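Local coordinates for protein endo-beta-mannanase (Opitutaceae bacterium TAV5, PDB 7BOB) that probably removes mannose units from the ends of beta-1,4-linked mannan chains, as an exo-acting family 5 glycoside hydrolase of a termite-gut bacterium, at residues G254-F266 with H294-C306. Sequence-based numbering, arbitrary orientation.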
loop_
_atom_site.group_PDB
_atom_site.type_symbol
_atom_site.label_atom_id
_atom_site.label_comp_id
_atom_site.label_asym_id
_atom_site.label_seq_id
_atom_site.Cartn_x
_atom_site.Cartn_y
_atom_site.Cartn_z
ATOM N N GLY A 254 -18.458 21.791 1.528
ATOM C CA GLY A 254 -18.116 22.959 2.320
ATOM C C GLY A 254 -19.231 23.533 3.171
ATOM O O GLY A 254 -20.190 22.837 3.517
ATOM N N LEU A 255 -19.106 24.815 3.509
ATOM C CA LEU A 255 -19.939 25.404 4.554
ATOM C C LEU A 255 -21.424 25.340 4.201
ATOM O O LEU A 255 -22.265 25.080 5.071
ATOM C CB LEU A 255 -19.515 26.843 4.792
ATOM C CG LEU A 255 -18.126 26.968 5.396
ATOM C CD1 LEU A 255 -17.594 28.376 5.201
ATOM C CD2 LEU A 255 -18.156 26.567 6.857
ATOM N N ALA A 256 -21.763 25.544 2.928
ATOM C CA ALA A 256 -23.166 25.540 2.501
ATOM C C ALA A 256 -23.714 24.144 2.219
ATOM O O ALA A 256 -24.925 24.010 2.002
ATOM C CB ALA A 256 -23.341 26.402 1.243
ATOM N N ASP A 257 -22.865 23.105 2.208
ATOM C CA ASP A 257 -23.316 21.764 1.832
ATOM C C ASP A 257 -24.012 21.081 3.002
ATOM O O ASP A 257 -23.411 20.943 4.071
ATOM C CB ASP A 257 -22.124 20.921 1.364
ATOM C CG ASP A 257 -22.522 19.511 0.914
ATOM O OD1 ASP A 257 -23.734 19.187 0.837
ATOM O OD2 ASP A 257 -21.609 18.712 0.649
ATOM N N PRO A 258 -25.258 20.637 2.844
ATOM C CA PRO A 258 -25.889 19.801 3.887
ATOM C C PRO A 258 -25.099 18.533 4.268
ATOM O O PRO A 258 -25.175 18.103 5.429
ATOM C CB PRO A 258 -27.244 19.431 3.260
ATOM C CG PRO A 258 -27.505 20.502 2.238
ATOM C CD PRO A 258 -26.179 20.979 1.742
ATOM N N LEU A 259 -24.396 17.884 3.326
ATOM C CA LEU A 259 -23.526 16.757 3.701
ATOM C C LEU A 259 -22.460 17.200 4.701
ATOM O O LEU A 259 -22.351 16.643 5.798
ATOM C CB LEU A 259 -22.863 16.122 2.466
ATOM C CG LEU A 259 -21.983 14.848 2.647
ATOM C CD1 LEU A 259 -20.552 15.154 3.147
ATOM C CD2 LEU A 259 -22.612 13.822 3.580
ATOM N N THR A 260 -21.659 18.200 4.328
ATOM C CA THR A 260 -20.651 18.729 5.239
ATOM C C THR A 260 -21.267 19.091 6.592
ATOM O O THR A 260 -20.740 18.710 7.646
ATOM C CB THR A 260 -19.969 19.959 4.635
ATOM O OG1 THR A 260 -19.350 19.625 3.388
ATOM C CG2 THR A 260 -18.907 20.522 5.596
ATOM N N ARG A 261 -22.406 19.805 6.573
ATOM C CA ARG A 261 -23.069 20.193 7.824
ATOM C C ARG A 261 -23.532 18.990 8.630
ATOM O O ARG A 261 -23.649 19.089 9.850
ATOM C CB ARG A 261 -24.286 21.092 7.570
ATOM C CG ARG A 261 -23.952 22.437 6.952
ATOM C CD ARG A 261 -25.204 23.098 6.409
ATOM N NE ARG A 261 -24.950 24.458 5.941
ATOM C CZ ARG A 261 -25.883 25.400 5.820
ATOM N NH1 ARG A 261 -27.154 25.131 6.124
ATOM N NH2 ARG A 261 -25.543 26.609 5.382
ATOM N N SER A 262 -23.783 17.851 7.997
ATOM C CA SER A 262 -24.221 16.730 8.815
ATOM C C SER A 262 -23.067 15.976 9.486
ATOM O O SER A 262 -23.325 15.093 10.312
ATOM C CB SER A 262 -25.039 15.765 7.964
ATOM O OG SER A 262 -24.189 15.071 7.049
ATOM N N LEU A 263 -21.811 16.289 9.165
ATOM C CA LEU A 263 -20.702 15.461 9.645
ATOM C C LEU A 263 -20.546 15.549 11.161
ATOM O O LEU A 263 -20.571 14.533 11.869
ATOM C CB LEU A 263 -19.404 15.886 8.960
ATOM C CG LEU A 263 -19.332 15.598 7.468
ATOM C CD1 LEU A 263 -18.202 16.440 6.860
ATOM C CD2 LEU A 263 -19.097 14.107 7.257
ATOM N N LEU A 264 -20.369 16.760 11.679
ATOM C CA LEU A 264 -20.123 16.901 13.115
ATOM C C LEU A 264 -21.293 16.372 13.951
ATOM O O LEU A 264 -21.051 15.560 14.864
ATOM C CB LEU A 264 -19.762 18.361 13.400
ATOM C CG LEU A 264 -19.107 18.757 14.721
ATOM C CD1 LEU A 264 -17.967 17.826 15.038
ATOM C CD2 LEU A 264 -18.621 20.215 14.659
ATOM N N PRO A 265 -22.563 16.690 13.656
ATOM C CA PRO A 265 -23.651 16.053 14.426
ATOM C C PRO A 265 -23.640 14.543 14.339
ATOM O O PRO A 265 -23.962 13.866 15.324
ATOM C CB PRO A 265 -24.929 16.634 13.796
ATOM C CG PRO A 265 -24.488 17.921 13.184
ATOM C CD PRO A 265 -23.088 17.674 12.691
ATOM N N PHE A 266 -23.281 13.992 13.179
ATOM C CA PHE A 266 -23.182 12.542 13.058
ATOM C C PHE A 266 -22.103 11.983 13.979
ATOM O O PHE A 266 -22.325 10.980 14.671
ATOM C CB PHE A 266 -22.911 12.153 11.610
ATOM C CG PHE A 266 -22.433 10.746 11.456
ATOM C CD1 PHE A 266 -23.344 9.686 11.410
ATOM C CD2 PHE A 266 -21.070 10.467 11.375
ATOM C CE1 PHE A 266 -22.894 8.372 11.278
ATOM C CE2 PHE A 266 -20.614 9.147 11.228
ATOM C CZ PHE A 266 -21.532 8.104 11.180
ATOM N N HIS A 294 -21.356 32.577 4.668
ATOM C CA HIS A 294 -21.396 31.115 4.684
ATOM C C HIS A 294 -21.051 30.539 6.052
ATOM O O HIS A 294 -21.667 29.552 6.478
ATOM C CB HIS A 294 -20.469 30.567 3.606
ATOM C CG HIS A 294 -20.701 31.196 2.271
ATOM N ND1 HIS A 294 -21.889 31.054 1.583
ATOM C CD2 HIS A 294 -19.919 32.006 1.518
ATOM C CE1 HIS A 294 -21.817 31.729 0.449
ATOM N NE2 HIS A 294 -20.634 32.318 0.386
ATOM N N THR A 295 -20.075 31.127 6.756
ATOM C CA THR A 295 -19.752 30.617 8.082
ATOM C C THR A 295 -20.912 30.842 9.041
ATOM O O THR A 295 -21.199 30.002 9.906
ATOM C CB THR A 295 -18.463 31.271 8.596
ATOM O OG1 THR A 295 -18.616 32.698 8.660
ATOM C CG2 THR A 295 -17.293 30.922 7.643
ATOM N N ASP A 296 -21.621 31.954 8.867
ATOM C CA ASP A 296 -22.775 32.252 9.714
ATOM C C ASP A 296 -23.884 31.213 9.523
ATOM O O ASP A 296 -24.415 30.659 10.498
ATOM C CB ASP A 296 -23.239 33.680 9.403
ATOM C CG ASP A 296 -24.582 34.003 9.958
ATOM O OD1 ASP A 296 -24.755 33.970 11.187
ATOM O OD2 ASP A 296 -25.465 34.309 9.149
ATOM N N ALA A 297 -24.213 30.900 8.267
ATOM C CA ALA A 297 -25.242 29.889 8.009
ATOM C C ALA A 297 -24.788 28.508 8.472
ATOM O O ALA A 297 -25.594 27.731 9.009
ATOM C CB ALA A 297 -25.598 29.856 6.520
ATOM N N TYR A 298 -23.495 28.191 8.289
ATOM C CA TYR A 298 -22.980 26.905 8.743
ATOM C C TYR A 298 -23.154 26.751 10.245
ATOM O O TYR A 298 -23.625 25.711 10.728
ATOM C CB TYR A 298 -21.501 26.770 8.353
ATOM C CG TYR A 298 -20.805 25.568 8.947
ATOM C CD1 TYR A 298 -20.930 24.310 8.361
ATOM C CD2 TYR A 298 -19.998 25.693 10.075
ATOM C CE1 TYR A 298 -20.288 23.202 8.889
ATOM C CE2 TYR A 298 -19.326 24.587 10.608
ATOM C CZ TYR A 298 -19.480 23.348 10.015
ATOM O OH TYR A 298 -18.837 22.253 10.549
ATOM N N LEU A 299 -22.770 27.781 11.001
ATOM C CA LEU A 299 -22.858 27.687 12.448
ATOM C C LEU A 299 -24.304 27.555 12.892
ATOM O O LEU A 299 -24.608 26.756 13.790
ATOM C CB LEU A 299 -22.191 28.897 13.098
ATOM C CG LEU A 299 -20.669 28.959 12.895
ATOM C CD1 LEU A 299 -20.102 30.218 13.508
ATOM C CD2 LEU A 299 -19.971 27.727 13.456
ATOM N N ARG A 300 -25.217 28.294 12.241
ATOM C CA ARG A 300 -26.625 28.204 12.617
ATOM C C ARG A 300 -27.199 26.826 12.341
ATOM O O ARG A 300 -28.230 26.473 12.926
ATOM C CB ARG A 300 -27.455 29.289 11.901
ATOM C CG ARG A 300 -27.276 30.648 12.606
ATOM C CD ARG A 300 -27.442 31.840 11.670
ATOM N NE ARG A 300 -27.102 33.073 12.376
ATOM C CZ ARG A 300 -27.853 33.618 13.338
ATOM N NH1 ARG A 300 -28.992 33.046 13.696
ATOM N NH2 ARG A 300 -27.460 34.729 13.953
ATOM N N ALA A 301 -26.565 26.038 11.467
ATOM C CA ALA A 301 -27.024 24.667 11.305
ATOM C C ALA A 301 -26.343 23.717 12.296
ATOM O O ALA A 301 -27.016 22.953 12.999
ATOM C CB ALA A 301 -26.790 24.200 9.861
ATOM N N ILE A 302 -25.016 23.750 12.389
ATOM C CA ILE A 302 -24.362 22.641 13.077
ATOM C C ILE A 302 -24.498 22.726 14.592
ATOM O O ILE A 302 -24.568 21.685 15.256
ATOM C CB ILE A 302 -22.888 22.541 12.662
ATOM C CG1 ILE A 302 -22.152 23.817 13.030
ATOM C CG2 ILE A 302 -22.778 22.213 11.162
ATOM C CD1 ILE A 302 -20.866 23.540 13.773
ATOM N N LEU A 303 -24.547 23.942 15.171
ATOM C CA LEU A 303 -24.600 24.040 16.630
ATOM C C LEU A 303 -25.912 23.507 17.197
ATOM O O LEU A 303 -25.864 22.676 18.122
ATOM C CB LEU A 303 -24.323 25.480 17.070
ATOM C CG LEU A 303 -22.887 25.921 16.777
ATOM C CD1 LEU A 303 -22.697 27.397 17.155
ATOM C CD2 LEU A 303 -21.887 25.019 17.523
ATOM N N PRO A 304 -27.102 23.918 16.719
ATOM C CA PRO A 304 -28.325 23.269 17.237
ATOM C C PRO A 304 -28.358 21.769 16.949
ATOM O O PRO A 304 -28.777 20.986 17.814
ATOM C CB PRO A 304 -29.466 24.027 16.531
ATOM C CG PRO A 304 -28.857 25.319 16.056
ATOM C CD PRO A 304 -27.412 24.989 15.748
ATOM N N ALA A 305 -27.894 21.337 15.771
ATOM C CA ALA A 305 -27.843 19.903 15.501
ATOM C C ALA A 305 -26.898 19.186 16.466
ATOM O O ALA A 305 -27.224 18.112 16.989
ATOM C CB ALA A 305 -27.437 19.655 14.047
ATOM N N CYS A 306 -25.726 19.767 16.737
ATOM C CA CYS A 306 -24.864 19.165 17.750
ATOM C C CYS A 306 -25.546 19.109 19.101
ATOM O O CYS A 306 -25.392 18.125 19.834
ATOM C CB CYS A 306 -23.538 19.907 17.841
ATOM S SG CYS A 306 -22.532 19.448 16.417
HETATM O O HOH W 1 -19.692 19.331 10.167
HETATM O O HOH W 2 -23.239 28.162 4.615
#
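Arg261 is the main bump here: its side chain drops as a knob into the hollow between Ala297, Tyr298, Ala301 and Ile302. Arg261 CG lies 3.8 Å from Tyr298 CD1, and from there the extended side chain carries Arg261 NH2 to 3.4 Å from Ala297 CB. Two partners at the edge, both in the guanidinium plane, fix its rotation: Arg261 NE gives a nearly straight bond to Leu255 O (2.9 Å, 175°), and Arg261 NH2 donates to a water that in turn donates to His294 O. With an alanine here, the hollow would probably be left unfilled and Leu255 O would lose its guanidinium partner. The Tyr298 ring is sandwiched: Leu255 CD2 makes a CH-pi contact on one face, 3.9 Å from the centroid, and Ile302 CG2 of its own helix backs the other. A second water ties Tyr298 OH to Thr260 O and Leu264 N. Toward the C-terminal ends of both segments, Pro265 CG butts against Ala305 CB (3.5 Å) and Leu264 CG against Cys306 SG (3.9 Å). Segments 258-266 and 294-306 run nearly parallel, crossing at -25°; their helices are neighbours outside the (beta/alpha)8 barrel. Leu264 packs on strand 277-282, helix 406-422 touches Phe266, helix 352-364 touches Leu303, and Asp494 of a second subunit binds Leu255 N.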